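Local coordinates for serine acetyltransferase (Neisseria gonorrhoeae, PDB 6WYE), which probably catalyses the transfer of an acetyl group from acetyl-CoA to L-serine, giving O-acetyl-L-serine, the first of two steps from serine to cysteine, at residues A[71-76]-A[126-131]; A[107-112]-A[138-143]; A[132-137]-A[163-168]. One frame throughout, in Å; residues are numbered along the deposited sequence.

Contact 1 (A[71-76]-A[126-131]); sequences AYHLSS and PLLYFK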
# COMPACT_ATOMS: atom_id res chain seq x y z
N ALA A 71 8.58 11.06 -16.94
CA ALA A 71 8.13 9.67 -16.96
C ALA A 71 8.02 9.12 -15.55
O ALA A 71 7.07 8.40 -15.22
CB ALA A 71 9.10 8.81 -17.78
N TYR A 72 8.99 9.46 -14.69
CA TYR A 72 8.97 8.98 -13.31
C TYR A 72 7.78 9.54 -12.55
O TYR A 72 7.04 8.80 -11.89
CB TYR A 72 10.28 9.34 -12.62
CG TYR A 72 10.53 8.65 -11.30
CD1 TYR A 72 11.14 7.41 -11.25
CD2 TYR A 72 10.18 9.26 -10.10
CE1 TYR A 72 11.39 6.78 -10.03
CE2 TYR A 72 10.44 8.65 -8.88
CZ TYR A 72 11.04 7.41 -8.85
OH TYR A 72 11.28 6.80 -7.65
N HIS A 73 7.58 10.84 -12.63
CA HIS A 73 6.48 11.48 -11.86
C HIS A 73 5.11 11.03 -12.37
O HIS A 73 4.27 10.75 -11.57
CB HIS A 73 6.63 12.99 -11.90
CG HIS A 73 5.91 13.72 -10.83
ND1 HIS A 73 5.86 13.29 -9.55
CD2 HIS A 73 5.26 14.89 -10.85
CE1 HIS A 73 5.21 14.15 -8.84
NE2 HIS A 73 4.83 15.12 -9.61
N LEU A 74 4.94 10.99 -13.68
CA LEU A 74 3.65 10.56 -14.23
C LEU A 74 3.32 9.13 -13.84
O LEU A 74 2.18 8.82 -13.48
CB LEU A 74 3.66 10.69 -15.76
CG LEU A 74 3.67 12.10 -16.34
CD1 LEU A 74 3.54 12.05 -17.85
CD2 LEU A 74 2.55 12.93 -15.71
N SER A 75 4.31 8.23 -13.89
CA SER A 75 4.03 6.86 -13.50
C SER A 75 3.70 6.77 -12.02
O SER A 75 2.85 5.95 -11.63
CB SER A 75 5.21 5.95 -13.87
OG SER A 75 6.34 6.25 -13.07
N SER A 76 4.33 7.61 -11.20
CA SER A 76 3.89 7.75 -9.81
C SER A 76 2.40 8.08 -9.73
O SER A 76 1.67 7.53 -8.90
CB SER A 76 4.77 8.78 -9.08
OG SER A 76 4.21 10.08 -9.08
N PRO A 126 4.76 23.73 -12.17
CA PRO A 126 3.83 22.89 -12.96
C PRO A 126 4.35 21.49 -13.18
O PRO A 126 3.56 20.54 -13.21
CB PRO A 126 3.68 23.65 -14.29
CG PRO A 126 4.84 24.59 -14.36
CD PRO A 126 5.21 24.92 -12.94
N LEU A 127 5.67 21.34 -13.38
CA LEU A 127 6.25 20.02 -13.61
C LEU A 127 5.83 19.05 -12.50
O LEU A 127 5.43 17.91 -12.78
CB LEU A 127 7.78 20.11 -13.69
CG LEU A 127 8.48 18.74 -13.65
CD1 LEU A 127 8.07 17.88 -14.84
CD2 LEU A 127 9.99 18.85 -13.59
N LEU A 128 5.91 19.49 -11.25
CA LEU A 128 5.63 18.61 -10.12
C LEU A 128 4.21 18.72 -9.60
O LEU A 128 3.69 17.73 -9.07
CB LEU A 128 6.60 18.91 -8.97
CG LEU A 128 8.06 18.63 -9.33
CD1 LEU A 128 9.03 19.03 -8.21
CD2 LEU A 128 8.22 17.17 -9.72
N TYR A 129 3.54 19.88 -9.71
CA TYR A 129 2.34 20.10 -8.91
C TYR A 129 1.12 20.60 -9.67
O TYR A 129 0.10 20.86 -9.02
CB TYR A 129 2.64 21.08 -7.77
CG TYR A 129 3.90 20.72 -6.97
CD1 TYR A 129 3.96 19.52 -6.26
CD2 TYR A 129 4.99 21.56 -6.94
CE1 TYR A 129 5.07 19.17 -5.53
CE2 TYR A 129 6.14 21.23 -6.21
CZ TYR A 129 6.17 20.04 -5.51
OH TYR A 129 7.30 19.71 -4.81
N PHE A 130 1.17 20.75 -11.00
CA PHE A 130 0.00 21.23 -11.75
C PHE A 130 -0.64 20.06 -12.50
O PHE A 130 -0.08 19.55 -13.47
CB PHE A 130 0.37 22.35 -12.73
CG PHE A 130 0.51 23.71 -12.09
CD1 PHE A 130 0.59 23.84 -10.71
CD2 PHE A 130 0.59 24.86 -12.87
CE1 PHE A 130 0.74 25.09 -10.12
CE2 PHE A 130 0.73 26.11 -12.30
CZ PHE A 130 0.82 26.23 -10.92
N LYS A 131 -1.83 19.67 -12.04
CA LYS A 131 -2.55 18.52 -12.57
C LYS A 131 -2.86 18.65 -14.06
O LYS A 131 -2.89 17.64 -14.77
CB LYS A 131 -3.85 18.38 -11.76
CG LYS A 131 -4.82 17.34 -12.15
CD LYS A 131 -5.92 17.21 -11.05
CE LYS A 131 -7.04 18.24 -11.21
NZ LYS A 131 -8.24 17.88 -10.36
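H73 reaches from helix 66-78 to the C-terminal end of helix 124-129 and meets L127 and L128 there, and the imidazole does nearly all the work. The polar part is one hydrogen bond: H73 NE2 donates to L128 O over 2.9 Å. The bond is fairly straight, 162° at the hydrogen, and the oxygen lies close to the plane of the imidazole, so the N-H is used in its natural direction. On the acceptor side the approach is bent: the donor comes in well off the C=O direction and tilted somewhat from the carbonyl plane. With CG swung anti to the backbone N (chi1 -160°), the H73 ring projects from its helix toward the end of the other.

A second carbonyl sits at the same ring edge. L127 O comes to 3.6 Å from H73 CD2, but its hydrogen bond is to H134 NE2 of helix 131-147. The two neighbouring carbonyls at this helix end are thus each taken by a different histidine, and the H73 and H134 rings meet with their planes nearly perpendicular.

The apolar part is a CH-pi contact. L128 CD2 stands over one face of H73, 4.1 Å from the ring centroid and 19° off the normal, displaced toward the rim. L128 therefore holds this imidazole twice, by its backbone at the edge and by a methyl on the face. T59 of helix 53-61 also touches H73, while L56 of that helix packs on L128.

All three residues are buried. A histidine side chain hydrogen-bonded to a backbone carbonyl in the last turn of a short helix is the central element here, set inside the all-helical N-terminal domain of serine acetyltransferases, where hydrogen bonds from two histidines join helix 124-129 to helices 66-78 and 131-147.

Contact 2 (A[107-112]-A[138-143]); sequences EADLKA and AHRINH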
# COMPACT_ATOMS: atom_id res chain seq x y z
N GLU A 107 8.59 20.78 -23.17
CA GLU A 107 9.31 22.02 -22.88
C GLU A 107 8.50 23.24 -23.29
O GLU A 107 8.46 24.24 -22.55
CB GLU A 107 10.66 22.02 -23.60
CG GLU A 107 11.53 20.82 -23.25
CD GLU A 107 13.02 21.16 -23.19
OE1 GLU A 107 13.40 22.30 -23.56
OE2 GLU A 107 13.81 20.27 -22.79
N ALA A 108 7.87 23.20 -24.46
CA ALA A 108 7.04 24.34 -24.87
C ALA A 108 5.93 24.59 -23.86
O ALA A 108 5.64 25.74 -23.51
CB ALA A 108 6.46 24.09 -26.26
N ASP A 109 5.31 23.52 -23.36
CA ASP A 109 4.22 23.66 -22.39
C ASP A 109 4.70 24.33 -21.11
O ASP A 109 4.01 25.19 -20.56
CB ASP A 109 3.62 22.28 -22.10
CG ASP A 109 2.78 21.75 -23.25
OD1 ASP A 109 2.70 22.44 -24.29
OD2 ASP A 109 2.20 20.64 -23.12
N LEU A 110 5.86 23.92 -20.59
CA LEU A 110 6.35 24.51 -19.35
C LEU A 110 6.61 26.00 -19.52
O LEU A 110 6.24 26.81 -18.66
CB LEU A 110 7.62 23.78 -18.87
CG LEU A 110 7.37 22.39 -18.28
CD1 LEU A 110 8.68 21.59 -18.15
CD2 LEU A 110 6.70 22.52 -16.92
N LYS A 111 7.21 26.38 -20.66
CA LYS A 111 7.43 27.79 -20.94
C LYS A 111 6.10 28.53 -21.09
O LYS A 111 5.95 29.65 -20.60
CB LYS A 111 8.27 27.94 -22.21
CG LYS A 111 9.75 27.63 -22.02
CD LYS A 111 10.45 27.39 -23.36
CE LYS A 111 11.96 27.16 -23.18
N ALA A 112 5.12 27.90 -21.74
CA ALA A 112 3.81 28.52 -21.88
C ALA A 112 3.17 28.79 -20.52
O ALA A 112 2.60 29.86 -20.29
CB ALA A 112 2.89 27.65 -22.74
N ALA A 138 0.60 13.17 -19.89
CA ALA A 138 0.14 11.78 -19.89
C ALA A 138 -0.60 11.47 -21.18
O ALA A 138 -0.46 10.38 -21.74
CB ALA A 138 -0.75 11.49 -18.68
N HIS A 139 -1.40 12.43 -21.68
CA HIS A 139 -2.12 12.15 -22.92
C HIS A 139 -1.17 12.02 -24.11
O HIS A 139 -1.34 11.13 -24.94
CB HIS A 139 -3.16 13.21 -23.24
CG HIS A 139 -3.62 13.14 -24.67
ND1 HIS A 139 -4.44 12.13 -25.13
CD2 HIS A 139 -3.28 13.87 -25.75
CE1 HIS A 139 -4.64 12.29 -26.43
NE2 HIS A 139 -3.94 13.33 -26.83
N ARG A 140 -0.17 12.89 -24.19
CA ARG A 140 0.80 12.80 -25.29
C ARG A 140 1.40 11.41 -25.36
O ARG A 140 1.44 10.79 -26.43
CB ARG A 140 1.90 13.85 -25.11
CG ARG A 140 1.46 15.27 -25.23
CD ARG A 140 2.69 16.20 -25.26
NE ARG A 140 2.32 17.59 -25.01
CZ ARG A 140 1.67 18.35 -25.88
NH1 ARG A 140 1.32 17.87 -27.07
NH2 ARG A 140 1.38 19.61 -25.57
N ILE A 141 1.85 10.88 -24.22
CA ILE A 141 2.34 9.50 -24.22
C ILE A 141 1.21 8.53 -24.55
O ILE A 141 1.37 7.60 -25.35
CB ILE A 141 2.98 9.16 -22.86
CG1 ILE A 141 4.09 10.16 -22.54
CG2 ILE A 141 3.52 7.74 -22.87
CD1 ILE A 141 4.68 10.01 -21.15
N ASN A 142 0.03 8.74 -23.95
CA ASN A 142 -1.11 7.87 -24.24
C ASN A 142 -1.42 7.84 -25.73
O ASN A 142 -1.70 6.77 -26.29
CB ASN A 142 -2.35 8.33 -23.47
CG ASN A 142 -3.10 7.16 -22.87
OD1 ASN A 142 -2.49 6.17 -22.48
ND2 ASN A 142 -4.43 7.26 -22.82
N HIS A 143 -1.35 9.00 -26.39
CA HIS A 143 -1.60 9.06 -27.82
C HIS A 143 -0.59 8.22 -28.59
O HIS A 143 -0.95 7.49 -29.52
CB HIS A 143 -1.56 10.52 -28.28
CG HIS A 143 -1.98 10.72 -29.70
ND1 HIS A 143 -3.18 10.27 -30.20
CD2 HIS A 143 -1.34 11.32 -30.74
CE1 HIS A 143 -3.28 10.60 -31.48
NE2 HIS A 143 -2.17 11.23 -31.83
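The two helical segments keep well apart, D109 and R140 making the nearest CA pair at 11.7 Å, and a buried salt bridge spans the gap between helix 100-116 and helix 131-147. Both belong to the helical N-terminal part of the serine acetyltransferase fold, and here they face the first turns of the left-handed beta-helix built from hexapeptide repeats.

D109 and R140 come at each other from opposite directions. The arginine covers most of the distance: its chain is extended from CG to NE, and the guanidinium then turns so that one edge faces the carboxylate. The pairing is single-pronged, through NH2 alone. R140 NE stays 3.6 Å from D109 OD2 and instead donates to Q137 OE1, one turn back on its own helix. The same Q137 amide bonds through NE2 to D109 OD2, so that oxygen is shared between R140 and Q137.

Further bonds fix both charged groups against the beta-helix. D109 OD1 accepts from the backbone N of L179, and R140 NH2 also donates to G176 O; NH1 makes a weak bond to L175 O. With the carboxylate and guanidinium buried, this mutual pairing and the amide and carbonyl partners would be expected to favour the charged forms of both.

Carboxylate and guanidinium planes are 45° apart, yet the bond is nearly straight: R140 NH2 meets the syn side of D109 OD2 at 2.8 Å, a little out of the carboxylate plane, with an N-H...O angle of 177° and the oxygen in the guanidinium plane.

Contact 3 (A[132-137]-A[163-168]); sequences GFHAIQ and EVFGVD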
# COMPACT_ATOMS: atom_id res chain seq x y z
N GLY A 132 -3.11 19.87 -14.56
CA GLY A 132 -3.39 20.04 -15.98
C GLY A 132 -2.17 19.77 -16.85
O GLY A 132 -2.28 19.18 -17.93
N PHE A 133 -1.00 20.20 -16.39
CA PHE A 133 0.25 19.83 -17.06
C PHE A 133 0.46 18.32 -17.05
O PHE A 133 0.84 17.73 -18.07
CB PHE A 133 1.42 20.56 -16.40
CG PHE A 133 2.75 20.12 -16.91
CD1 PHE A 133 3.25 20.63 -18.11
CD2 PHE A 133 3.50 19.18 -16.22
CE1 PHE A 133 4.47 20.23 -18.60
CE2 PHE A 133 4.73 18.75 -16.70
CZ PHE A 133 5.21 19.28 -17.90
N HIS A 134 0.22 17.66 -15.91
CA HIS A 134 0.37 16.20 -15.87
C HIS A 134 -0.57 15.53 -16.87
O HIS A 134 -0.16 14.64 -17.62
CB HIS A 134 0.10 15.68 -14.45
CG HIS A 134 1.01 16.25 -13.42
ND1 HIS A 134 0.60 16.51 -12.13
CD2 HIS A 134 2.31 16.63 -13.48
CE1 HIS A 134 1.60 17.04 -11.44
NE2 HIS A 134 2.65 17.11 -12.24
N ALA A 135 -1.84 15.96 -16.91
CA ALA A 135 -2.81 15.29 -17.77
C ALA A 135 -2.44 15.43 -19.24
O ALA A 135 -2.55 14.47 -20.01
CB ALA A 135 -4.21 15.83 -17.52
N ILE A 136 -2.01 16.63 -19.64
CA ILE A 136 -1.63 16.86 -21.03
C ILE A 136 -0.49 15.93 -21.43
O ILE A 136 -0.53 15.29 -22.48
CB ILE A 136 -1.22 18.34 -21.24
CG1 ILE A 136 -2.41 19.29 -21.15
CG2 ILE A 136 -0.48 18.52 -22.57
CD1 ILE A 136 -3.52 18.97 -22.10
N GLN A 137 0.57 15.88 -20.61
CA GLN A 137 1.72 15.07 -20.96
C GLN A 137 1.40 13.59 -20.89
O GLN A 137 1.87 12.81 -21.72
CB GLN A 137 2.92 15.40 -20.06
CG GLN A 137 3.30 16.90 -19.94
CD GLN A 137 2.99 17.72 -21.18
OE1 GLN A 137 3.21 17.28 -22.32
NE2 GLN A 137 2.48 18.94 -20.97
N GLU A 163 -9.72 9.26 -13.53
CA GLU A 163 -9.86 9.08 -12.08
C GLU A 163 -8.92 9.99 -11.31
O GLU A 163 -9.34 10.67 -10.37
CB GLU A 163 -9.59 7.62 -11.72
CG GLU A 163 -10.74 6.69 -12.06
CD GLU A 163 -10.41 5.25 -11.72
OE1 GLU A 163 -9.20 4.96 -11.53
OE2 GLU A 163 -11.34 4.44 -11.63
N VAL A 164 -7.64 10.02 -11.69
CA VAL A 164 -6.64 10.68 -10.84
C VAL A 164 -6.62 12.17 -11.09
O VAL A 164 -6.51 12.97 -10.14
CB VAL A 164 -5.24 10.07 -11.09
CG1 VAL A 164 -4.17 10.87 -10.35
CG2 VAL A 164 -5.22 8.60 -10.65
N PHE A 165 -6.74 12.59 -12.35
CA PHE A 165 -6.65 14.00 -12.72
C PHE A 165 -8.00 14.66 -12.93
O PHE A 165 -8.05 15.88 -13.05
CB PHE A 165 -5.81 14.17 -14.00
CG PHE A 165 -4.39 13.65 -13.90
CD1 PHE A 165 -3.68 13.76 -12.72
CD2 PHE A 165 -3.77 13.07 -15.00
CE1 PHE A 165 -2.37 13.30 -12.62
CE2 PHE A 165 -2.47 12.60 -14.92
CZ PHE A 165 -1.76 12.72 -13.73
N GLY A 166 -9.09 13.90 -12.94
CA GLY A 166 -10.37 14.50 -13.28
C GLY A 166 -10.42 14.99 -14.71
O GLY A 166 -11.22 15.87 -15.02
N VAL A 167 -9.60 14.42 -15.59
CA VAL A 167 -9.46 14.86 -16.98
C VAL A 167 -9.72 13.66 -17.88
O VAL A 167 -9.12 12.60 -17.69
CB VAL A 167 -8.06 15.45 -17.25
CG1 VAL A 167 -7.88 15.66 -18.74
CG2 VAL A 167 -7.84 16.76 -16.49
N ASP A 168 -10.60 13.83 -18.86
CA ASP A 168 -10.94 12.73 -19.77
C ASP A 168 -10.54 13.15 -21.18
O ASP A 168 -11.24 13.93 -21.82
CB ASP A 168 -12.43 12.39 -19.67
CG ASP A 168 -12.80 11.15 -20.47
OD1 ASP A 168 -12.03 10.76 -21.36
OD2 ASP A 168 -13.87 10.56 -20.20
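F165, in the last turn of helix 151-165, brings its ring obliquely up to H134 and A135 of helix 131-147, and V167 completes the contact two residues later. The interface is wholly apolar, with no hydrogen bond between the two segments, and A135 and F165 give the nearest CA pair at 6.5 Å.

F165 is the first residue of this segment to touch helix 131-147, and it does most of the touching. Its CG lies anti to the carbonyl carbon (chi1 -60°), which sends the ring across the backbone of the facing helix. The far end reaches H134, CZ lying 3.6 Å from H134 CB, while one flank runs beside A135, with CD2 3.7 Å from A135 CA and 3.8 Å from A135 CB. The small side chain of A135 allows the ring to come down almost onto the helix backbone. H134 contributes its CB; its imidazole leads elsewhere and gives NE2 to L127 O. K77 and L78 of helix 66-78 also touch F165, as does E163 of a neighbouring subunit.

At G166 the helix ends with positive phi (65°), and the chain turns back toward the partner helix. V167 then arrives extended and presents its branched end to A135: CG1 lies 3.9 Å from A135 CB, and CG2 is equally near. The methyl of A135 thus meets the phenyl ring on one flank and the valine methyls on another, roughly at right angles.

D168 begins strand 168-169, its backbone bonded to F187 and A189, and its OD2 bonds to H183 of another subunit. The contact therefore sits at the junction typical of serine acetyltransferases, where the helical N-terminal domain passes into the left-handed beta-helix.

From the N terminus, helix 66-78 leads off, and contact 1 closes a largely helical loop of 49 residues when helix 124-129 returns to it. Contact 2 opens inside that loop, on helix 100-116, and closes beyond it on helix 131-147, so contacts 1 and 2 cross. Contact 3 starts after contact 1 has closed, in series with it, but between the two segments of contact 2, which it also crosses. Helix 131-147 is common to contacts 2 and 3, and touches contact 1 through H134. Together the three contacts join helices 66-78, 100-116, 124-129 and 151-165 around it, and carry the bundle to the start of the beta-helix.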